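Local coordinates for flagellar hook protein FlgE (PDB 5AY6), which forms the flagellar hook, the universal joint that probably passes motor torque to the filament, represented here by a fragment carrying two of its domains, at residues 179-187 and 198-206; 235-245 and 276-284. All blocks are in the same frame, centred on the assembly; numbering follows the deposited sequence.

Contact 1. Residues 179-187 and 198-206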
loop_
_atom_site.group_PDB
_atom_site.type_symbol
_atom_site.label_atom_id
_atom_site.label_comp_id
_atom_site.label_asym_id
_atom_site.label_seq_id
_atom_site.Cartn_x
_atom_site.Cartn_y
_atom_site.Cartn_z
ATOM N N GLY A 179 -12.695 -19.124 -22.432
ATOM C CA GLY A 179 -11.574 -19.525 -21.603
ATOM C C GLY A 179 -11.669 -18.862 -20.244
ATOM O O GLY A 179 -12.452 -17.934 -20.061
ATOM N N GLN A 180 -10.877 -19.330 -19.285
ATOM C CA GLN A 180 -10.942 -18.771 -17.940
ATOM C C GLN A 180 -9.703 -17.945 -17.618
ATOM O O GLN A 180 -8.585 -18.461 -17.572
ATOM C CB GLN A 180 -11.134 -19.877 -16.895
ATOM C CG GLN A 180 -11.396 -19.342 -15.486
ATOM C CD GLN A 180 -11.822 -20.423 -14.500
ATOM O OE1 GLN A 180 -12.866 -21.056 -14.663
ATOM N NE2 GLN A 180 -11.016 -20.631 -13.467
ATOM N N ARG A 181 -9.919 -16.646 -17.422
ATOM C CA ARG A 181 -8.886 -15.732 -16.944
ATOM C C ARG A 181 -9.070 -15.504 -15.455
ATOM O O ARG A 181 -10.152 -15.119 -15.013
ATOM C CB ARG A 181 -8.948 -14.390 -17.676
ATOM C CG ARG A 181 -9.001 -14.492 -19.179
ATOM C CD ARG A 181 -7.616 -14.690 -19.759
ATOM N NE ARG A 181 -7.668 -15.646 -20.856
ATOM C CZ ARG A 181 -7.222 -16.893 -20.779
ATOM N NH1 ARG A 181 -6.656 -17.325 -19.662
ATOM N NH2 ARG A 181 -7.315 -17.697 -21.830
ATOM N N THR A 182 -8.023 -15.728 -14.673
ATOM C CA THR A 182 -8.145 -15.503 -13.242
ATOM C C THR A 182 -7.664 -14.106 -12.881
ATOM O O THR A 182 -6.515 -13.743 -13.130
ATOM C CB THR A 182 -7.363 -16.547 -12.429
ATOM O OG1 THR A 182 -7.907 -17.848 -12.684
ATOM C CG2 THR A 182 -7.474 -16.243 -10.942
ATOM N N VAL A 183 -8.570 -13.320 -12.314
ATOM C CA VAL A 183 -8.230 -12.020 -11.762
ATOM C C VAL A 183 -8.224 -12.177 -10.252
ATOM O O VAL A 183 -9.067 -12.873 -9.696
ATOM C CB VAL A 183 -9.226 -10.928 -12.222
ATOM C CG1 VAL A 183 -9.068 -9.649 -11.411
ATOM C CG2 VAL A 183 -9.031 -10.648 -13.703
ATOM N N THR A 184 -7.244 -11.576 -9.589
ATOM C CA THR A 184 -7.129 -11.734 -8.152
ATOM C C THR A 184 -7.166 -10.385 -7.455
ATOM O O THR A 184 -6.572 -9.414 -7.920
ATOM C CB THR A 184 -5.830 -12.481 -7.769
ATOM O OG1 THR A 184 -5.779 -13.728 -8.467
ATOM C CG2 THR A 184 -5.778 -12.756 -6.274
ATOM N N LEU A 185 -7.894 -10.326 -6.349
ATOM C CA LEU A 185 -7.857 -9.172 -5.469
ATOM C C LEU A 185 -6.923 -9.493 -4.307
ATOM O O LEU A 185 -7.243 -10.332 -3.463
ATOM C CB LEU A 185 -9.259 -8.824 -4.965
ATOM C CG LEU A 185 -9.366 -7.724 -3.904
ATOM C CD1 LEU A 185 -8.790 -6.412 -4.407
ATOM C CD2 LEU A 185 -10.824 -7.545 -3.469
ATOM N N SER A 186 -5.766 -8.838 -4.282
ATOM C CA SER A 186 -4.740 -9.103 -3.280
ATOM C C SER A 186 -4.675 -7.954 -2.291
ATOM O O SER A 186 -4.660 -6.787 -2.686
ATOM C CB SER A 186 -3.374 -9.311 -3.946
ATOM O OG SER A 186 -3.410 -10.425 -4.818
ATOM N N MET A 187 -4.643 -8.277 -1.005
ATOM C CA MET A 187 -4.742 -7.245 0.011
ATOM C C MET A 187 -3.780 -7.435 1.178
ATOM O O MET A 187 -3.443 -8.557 1.564
ATOM C CB MET A 187 -6.179 -7.165 0.532
ATOM C CG MET A 187 -7.130 -6.443 -0.416
ATOM S SD MET A 187 -8.849 -6.737 -0.004
ATOM C CE MET A 187 -8.942 -8.511 -0.231
ATOM N N ALA A 198 -4.613 -2.578 -1.417
ATOM C CA ALA A 198 -5.188 -3.554 -2.336
ATOM C C ALA A 198 -4.620 -3.457 -3.744
ATOM O O ALA A 198 -4.232 -2.382 -4.199
ATOM C CB ALA A 198 -6.700 -3.393 -2.379
ATOM N N GLU A 199 -4.560 -4.599 -4.420
ATOM C CA GLU A 199 -4.234 -4.639 -5.838
ATOM C C GLU A 199 -5.198 -5.561 -6.562
ATOM O O GLU A 199 -5.589 -6.606 -6.039
ATOM C CB GLU A 199 -2.792 -5.112 -6.070
ATOM C CG GLU A 199 -1.740 -4.248 -5.400
ATOM C CD GLU A 199 -0.342 -4.842 -5.469
ATOM O OE1 GLU A 199 0.002 -5.495 -6.481
ATOM O OE2 GLU A 199 0.416 -4.647 -4.500
ATOM N N LEU A 200 -5.595 -5.156 -7.759
ATOM C CA LEU A 200 -6.256 -6.057 -8.682
ATOM C C LEU A 200 -5.209 -6.503 -9.693
ATOM O O LEU A 200 -4.398 -5.696 -10.137
ATOM C CB LEU A 200 -7.441 -5.378 -9.366
ATOM C CG LEU A 200 -8.704 -5.265 -8.506
ATOM C CD1 LEU A 200 -9.703 -4.325 -9.160
ATOM C CD2 LEU A 200 -9.316 -6.638 -8.288
ATOM N N ARG A 201 -5.206 -7.784 -10.037
ATOM C CA ARG A 201 -4.174 -8.307 -10.918
ATOM C C ARG A 201 -4.661 -9.506 -11.714
ATOM O O ARG A 201 -5.414 -10.339 -11.211
ATOM C CB ARG A 201 -2.926 -8.694 -10.109
ATOM C CG ARG A 201 -3.180 -9.773 -9.054
ATOM C CD ARG A 201 -1.965 -10.010 -8.155
ATOM N NE ARG A 201 -2.167 -11.150 -7.262
ATOM C CZ ARG A 201 -1.995 -12.417 -7.627
ATOM N NH1 ARG A 201 -1.625 -12.701 -8.868
ATOM N NH2 ARG A 201 -2.197 -13.403 -6.758
ATOM N N ALA A 202 -4.228 -9.575 -12.967
ATOM C CA ALA A 202 -4.414 -10.759 -13.789
ATOM C C ALA A 202 -3.231 -11.683 -13.558
ATOM O O ALA A 202 -2.273 -11.305 -12.889
ATOM C CB ALA A 202 -4.530 -10.386 -15.260
ATOM N N LYS A 203 -3.299 -12.889 -14.105
ATOM C CA LYS A 203 -2.172 -13.810 -14.039
ATOM C C LYS A 203 -0.970 -13.184 -14.744
ATOM O O LYS A 203 -1.119 -12.601 -15.822
ATOM C CB LYS A 203 -2.541 -15.156 -14.671
ATOM C CG LYS A 203 -1.394 -16.159 -14.747
ATOM C CD LYS A 203 -1.895 -17.562 -15.068
ATOM C CE LYS A 203 -0.742 -18.558 -15.129
ATOM N NZ LYS A 203 -1.217 -19.970 -15.119
ATOM N N PRO A 204 0.223 -13.273 -14.128
ATOM C CA PRO A 204 1.411 -12.715 -14.779
ATOM C C PRO A 204 1.557 -13.265 -16.193
ATOM O O PRO A 204 1.461 -14.477 -16.396
ATOM C CB PRO A 204 2.556 -13.176 -13.871
ATOM C CG PRO A 204 1.918 -13.315 -12.523
ATOM C CD PRO A 204 0.532 -13.841 -12.803
ATOM N N GLY A 205 1.732 -12.380 -17.167
ATOM C CA GLY A 205 1.803 -12.801 -18.554
ATOM C C GLY A 205 0.480 -12.761 -19.305
ATOM O O GLY A 205 0.467 -12.818 -20.534
ATOM N N ASP A 206 -0.636 -12.682 -18.581
ATOM C CA ASP A 206 -1.948 -12.570 -19.229
ATOM C C ASP A 206 -2.193 -11.172 -19.795
ATOM O O ASP A 206 -3.115 -10.972 -20.591
ATOM C CB ASP A 206 -3.074 -12.926 -18.259
ATOM C CG ASP A 206 -3.463 -14.392 -18.323
ATOM O OD1 ASP A 206 -2.621 -15.217 -18.731
ATOM O OD2 ASP A 206 -4.616 -14.719 -17.958
HETATM O O HOH W 1 -5.654 -13.383 -15.977
HETATM O O HOH W 2 -4.937 -13.547 -10.927
HETATM O O HOH W 3 -5.575 -16.840 -16.077
#
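The guanidinium of R201 has T184 CB over one face, 3.7 Å above the plane and offset toward the rim, while S186 OG sits at its edge. The bond, R201 NE to S186 OG, is 2.8 Å long, and OG lies only 10° out of the guanidinium plane, so edge bond and covering threonine together limit rotation of the group. With chi1 at 60°, R201 CG stands between the backbone N and the carbonyl carbon; the chain then runs extended to NE, alongside T184. E168 completes the site, pairing with R201 NH2 and bonding S186 OG. With the guanidinium gone, as with an alanine here, E168 would probably lack its charged mate and S186 OG its NE donor. The R181 guanidinium plane is turned 87° from that of the D206 carboxylate, their salt bridge is long (NH1 to OD2 3.7 Å), and the main charge partner of R181 is D175. Where the strands part, one water joins T182 O, K203 N and D206 OD2. On the other side of the sheet, L185 CD1 meets L200 CD2 at 3.9 Å and M187 CG meets A198 CB at 3.7 Å. Backbone bonds pair T184 with R201 and S186 with E199. This alternation of hydrogen-bonded and non-hydrogen-bonded pairs is that of an antiparallel beta hairpin, here two inner strands of the five-stranded sheet in the FlaE D2 region.

Contact 2. Residues 235-245 and 276-284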
loop_
_atom_site.group_PDB
_atom_site.type_symbol
_atom_site.label_atom_id
_atom_site.label_comp_id
_atom_site.label_asym_id
_atom_site.label_seq_id
_atom_site.Cartn_x
_atom_site.Cartn_y
_atom_site.Cartn_z
ATOM N N PHE A 235 -10.660 1.281 -8.295
ATOM C CA PHE A 235 -11.463 1.231 -9.513
ATOM C C PHE A 235 -11.498 2.598 -10.187
ATOM O O PHE A 235 -12.454 2.930 -10.886
ATOM C CB PHE A 235 -12.893 0.764 -9.218
ATOM C CG PHE A 235 -12.972 -0.555 -8.492
ATOM C CD1 PHE A 235 -12.864 -1.752 -9.184
ATOM C CD2 PHE A 235 -13.175 -0.594 -7.124
ATOM C CE1 PHE A 235 -12.943 -2.959 -8.521
ATOM C CE2 PHE A 235 -13.259 -1.800 -6.456
ATOM C CZ PHE A 235 -13.141 -2.982 -7.152
ATOM N N GLY A 236 -10.454 3.391 -9.968
ATOM C CA GLY A 236 -10.412 4.743 -10.498
ATOM C C GLY A 236 -11.555 5.579 -9.953
ATOM O O GLY A 236 -11.730 5.685 -8.741
ATOM N N THR A 237 -12.335 6.175 -10.850
ATOM C CA THR A 237 -13.501 6.953 -10.449
ATOM C C THR A 237 -14.782 6.349 -11.006
ATOM O O THR A 237 -15.816 7.013 -11.050
ATOM C CB THR A 237 -13.406 8.413 -10.929
ATOM O OG1 THR A 237 -13.255 8.429 -12.351
ATOM C CG2 THR A 237 -12.213 9.118 -10.286
ATOM N N THR A 238 -14.703 5.095 -11.442
ATOM C CA THR A 238 -15.837 4.424 -12.064
ATOM C C THR A 238 -17.012 4.321 -11.109
ATOM O O THR A 238 -16.826 4.141 -9.908
ATOM C CB THR A 238 -15.477 3.002 -12.539
ATOM O OG1 THR A 238 -14.948 2.253 -11.439
ATOM C CG2 THR A 238 -14.448 3.052 -13.662
ATOM N N SER A 239 -18.215 4.445 -11.657
ATOM C CA SER A 239 -19.444 4.189 -10.922
ATOM C C SER A 239 -20.446 3.578 -11.898
ATOM O O SER A 239 -20.791 4.206 -12.898
ATOM C CB SER A 239 -19.993 5.469 -10.287
ATOM O OG SER A 239 -21.035 5.177 -9.371
ATOM N N PRO A 240 -20.880 2.329 -11.642
ATOM C CA PRO A 240 -20.449 1.471 -10.531
ATOM C C PRO A 240 -18.992 1.034 -10.666
ATOM O O PRO A 240 -18.430 1.127 -11.758
ATOM C CB PRO A 240 -21.383 0.267 -10.639
ATOM C CG PRO A 240 -21.714 0.194 -12.085
ATOM C CD PRO A 240 -21.812 1.626 -12.541
ATOM N N THR A 241 -18.392 0.588 -9.567
ATOM C CA THR A 241 -16.991 0.181 -9.567
ATOM C C THR A 241 -16.750 -0.899 -10.604
ATOM O O THR A 241 -17.424 -1.932 -10.610
ATOM C CB THR A 241 -16.547 -0.332 -8.186
ATOM O OG1 THR A 241 -17.453 -1.350 -7.742
ATOM C CG2 THR A 241 -16.529 0.807 -7.179
ATOM N N ALA A 242 -15.789 -0.651 -11.485
ATOM C CA ALA A 242 -15.520 -1.567 -12.584
ATOM C C ALA A 242 -14.066 -1.476 -13.030
ATOM O O ALA A 242 -13.357 -0.536 -12.676
ATOM C CB ALA A 242 -16.451 -1.274 -13.753
ATOM N N ILE A 243 -13.625 -2.475 -13.788
ATOM C CA ILE A 243 -12.355 -2.396 -14.499
ATOM C C ILE A 243 -12.595 -2.696 -15.966
ATOM O O ILE A 243 -13.563 -3.375 -16.315
ATOM C CB ILE A 243 -11.304 -3.384 -13.947
ATOM C CG1 ILE A 243 -11.855 -4.810 -13.964
ATOM C CG2 ILE A 243 -10.869 -2.993 -12.541
ATOM C CD1 ILE A 243 -10.856 -5.856 -13.528
ATOM N N THR A 244 -11.726 -2.171 -16.826
ATOM C CA THR A 244 -11.745 -2.528 -18.237
ATOM C C THR A 244 -10.371 -3.041 -18.652
ATOM O O THR A 244 -9.371 -2.346 -18.495
ATOM C CB THR A 244 -12.132 -1.334 -19.143
ATOM O OG1 THR A 244 -13.441 -0.865 -18.799
ATOM C CG2 THR A 244 -12.130 -1.754 -20.607
ATOM N N ILE A 245 -10.328 -4.266 -19.160
ATOM C CA ILE A 245 -9.110 -4.812 -19.743
ATOM C C ILE A 245 -9.262 -4.749 -21.258
ATOM O O ILE A 245 -10.230 -5.275 -21.804
ATOM C CB ILE A 245 -8.848 -6.259 -19.285
ATOM C CG1 ILE A 245 -8.775 -6.323 -17.759
ATOM C CG2 ILE A 245 -7.560 -6.782 -19.904
ATOM C CD1 ILE A 245 -8.566 -7.716 -17.208
ATOM N N GLU A 276 -11.981 -6.987 -25.588
ATOM C CA GLU A 276 -12.054 -6.088 -24.451
ATOM C C GLU A 276 -13.032 -6.647 -23.431
ATOM O O GLU A 276 -14.087 -7.169 -23.795
ATOM C CB GLU A 276 -12.485 -4.693 -24.898
ATOM C CG GLU A 276 -12.841 -3.749 -23.768
ATOM C CD GLU A 276 -13.108 -2.345 -24.268
ATOM O OE1 GLU A 276 -12.267 -1.832 -25.031
ATOM O OE2 GLU A 276 -14.153 -1.761 -23.909
ATOM N N GLN A 277 -12.672 -6.554 -22.158
ATOM C CA GLN A 277 -13.510 -7.096 -21.101
ATOM C C GLN A 277 -13.738 -6.083 -19.988
ATOM O O GLN A 277 -12.900 -5.909 -19.105
ATOM C CB GLN A 277 -12.893 -8.375 -20.538
ATOM C CG GLN A 277 -13.802 -9.122 -19.565
ATOM C CD GLN A 277 -13.810 -10.625 -19.795
ATOM O OE1 GLN A 277 -12.969 -11.165 -20.519
ATOM N NE2 GLN A 277 -14.775 -11.309 -19.183
ATOM N N GLU A 278 -14.887 -5.418 -20.044
ATOM C CA GLU A 278 -15.303 -4.498 -18.996
ATOM C C GLU A 278 -16.111 -5.279 -17.970
ATOM O O GLU A 278 -17.101 -5.922 -18.312
ATOM C CB GLU A 278 -16.125 -3.347 -19.580
ATOM C CG GLU A 278 -16.589 -2.312 -18.572
ATOM C CD GLU A 278 -17.376 -1.188 -19.222
ATOM O OE1 GLU A 278 -17.633 -1.266 -20.444
ATOM O OE2 GLU A 278 -17.742 -0.230 -18.511
ATOM N N VAL A 279 -15.665 -5.248 -16.718
ATOM C CA VAL A 279 -16.298 -6.029 -15.663
ATOM C C VAL A 279 -16.642 -5.182 -14.443
ATOM O O VAL A 279 -15.771 -4.589 -13.812
ATOM C CB VAL A 279 -15.399 -7.194 -15.203
ATOM C CG1 VAL A 279 -16.201 -8.163 -14.357
ATOM C CG2 VAL A 279 -14.805 -7.919 -16.391
ATOM N N GLN A 280 -17.925 -5.124 -14.111
ATOM C CA GLN A 280 -18.333 -4.506 -12.865
ATOM C C GLN A 280 -17.901 -5.401 -11.707
ATOM O O GLN A 280 -18.114 -6.614 -11.738
ATOM C CB GLN A 280 -19.845 -4.278 -12.832
ATOM C CG GLN A 280 -20.345 -3.800 -11.484
ATOM C CD GLN A 280 -21.803 -3.409 -11.503
ATOM O OE1 GLN A 280 -22.412 -3.292 -12.568
ATOM N NE2 GLN A 280 -22.374 -3.197 -10.322
ATOM N N ILE A 281 -17.283 -4.808 -10.695
ATOM C CA ILE A 281 -16.862 -5.571 -9.527
ATOM C C ILE A 281 -17.541 -5.008 -8.293
ATOM O O ILE A 281 -17.191 -3.933 -7.805
ATOM C CB ILE A 281 -15.332 -5.557 -9.363
ATOM C CG1 ILE A 281 -14.684 -6.210 -10.587
ATOM C CG2 ILE A 281 -14.925 -6.278 -8.077
ATOM C CD1 ILE A 281 -13.180 -6.130 -10.612
ATOM N N ASP A 282 -18.530 -5.747 -7.807
ATOM C CA ASP A 282 -19.400 -5.294 -6.734
ATOM C C ASP A 282 -18.875 -5.761 -5.377
ATOM O O ASP A 282 -18.915 -6.951 -5.059
ATOM C CB ASP A 282 -20.824 -5.808 -6.990
ATOM C CG ASP A 282 -21.865 -5.147 -6.105
ATOM O OD1 ASP A 282 -21.527 -4.178 -5.386
ATOM O OD2 ASP A 282 -23.036 -5.589 -6.147
ATOM N N LEU A 283 -18.374 -4.820 -4.582
ATOM C CA LEU A 283 -17.872 -5.132 -3.247
ATOM C C LEU A 283 -18.837 -4.710 -2.138
ATOM O O LEU A 283 -18.454 -4.696 -0.967
ATOM C CB LEU A 283 -16.516 -4.457 -3.008
ATOM C CG LEU A 283 -15.375 -4.669 -4.001
ATOM C CD1 LEU A 283 -14.112 -3.985 -3.498
ATOM C CD2 LEU A 283 -15.114 -6.147 -4.243
ATOM N N ALA A 284 -20.077 -4.367 -2.488
ATOM C CA ALA A 284 -20.995 -3.785 -1.504
ATOM C C ALA A 284 -22.456 -4.223 -1.619
ATOM O O ALA A 284 -23.364 -3.453 -1.296
ATOM C CB ALA A 284 -20.926 -2.264 -1.580
HETATM O O HOH W 4 -18.000 -1.964 -5.049
HETATM O O HOH W 5 -20.303 -2.330 -8.138
#
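A chi1 of 53° sets T241 OG1 between its own backbone N and carbonyl carbon, where it donates to I281 O at 2.6 Å. I243 takes the same kind of first torsion (55°) with CG1, and its extended end carries CD1 to 3.7 Å from I281 CD1. The F235 ring meets I281 at about a right angle, CE1 lying 3.6 Å from I281 CB; I281 CD1 and L283 CD1 approach at the ring edge, whereas T241 CB covers one face. P240, which follows a cis peptide bond, lies across the amide of Q280, with CG 3.6 Å from OE1. Two waters donate to T241 OG1, one held also by L283 N and the other by Q280 NE2. Beyond T241 the backbones pair as antiparallel strands through the hydrogen-bonded pairs I243 with V279 and I245 with Q277, each bonded in both directions. On the outward side T244 OG1 lies 3.5 Å from E278 CG. Strand 6-12 flanks 277-282 on its other side, making 242-245 an outer strand of this mixed sheet. Chemically, F235, I243, I281 and L283 form an apolar cluster, while T244, E278 and Q280 line the other face beside A242; Q277, on the I243 side, has its amide bonded to S174 O. T241 borders both, its methine over the ring and its hydroxyl shared by a carbonyl and two waters.

From the N terminus, strand 6-12 is laid down first and later flanks 277-282. Contact 1 then closes a short hairpin, with ten residues between 179-187 and 198-206. The chain runs on through strands 214-222 and 228-230 before 235-245 begins contact 2, which closes a longer loop of thirty intervening residues without helix or strand. The two closures follow in series and neither nest nor cross. Their centres are 14 Å apart, yet they meet through L200: its CD1 lies 3.6 Å from F235 CE1 and 3.8 Å from I243 CG2. The five-stranded antiparallel sheet and the mixed sheet thus pack together, face against face, within the FlaE D2 region.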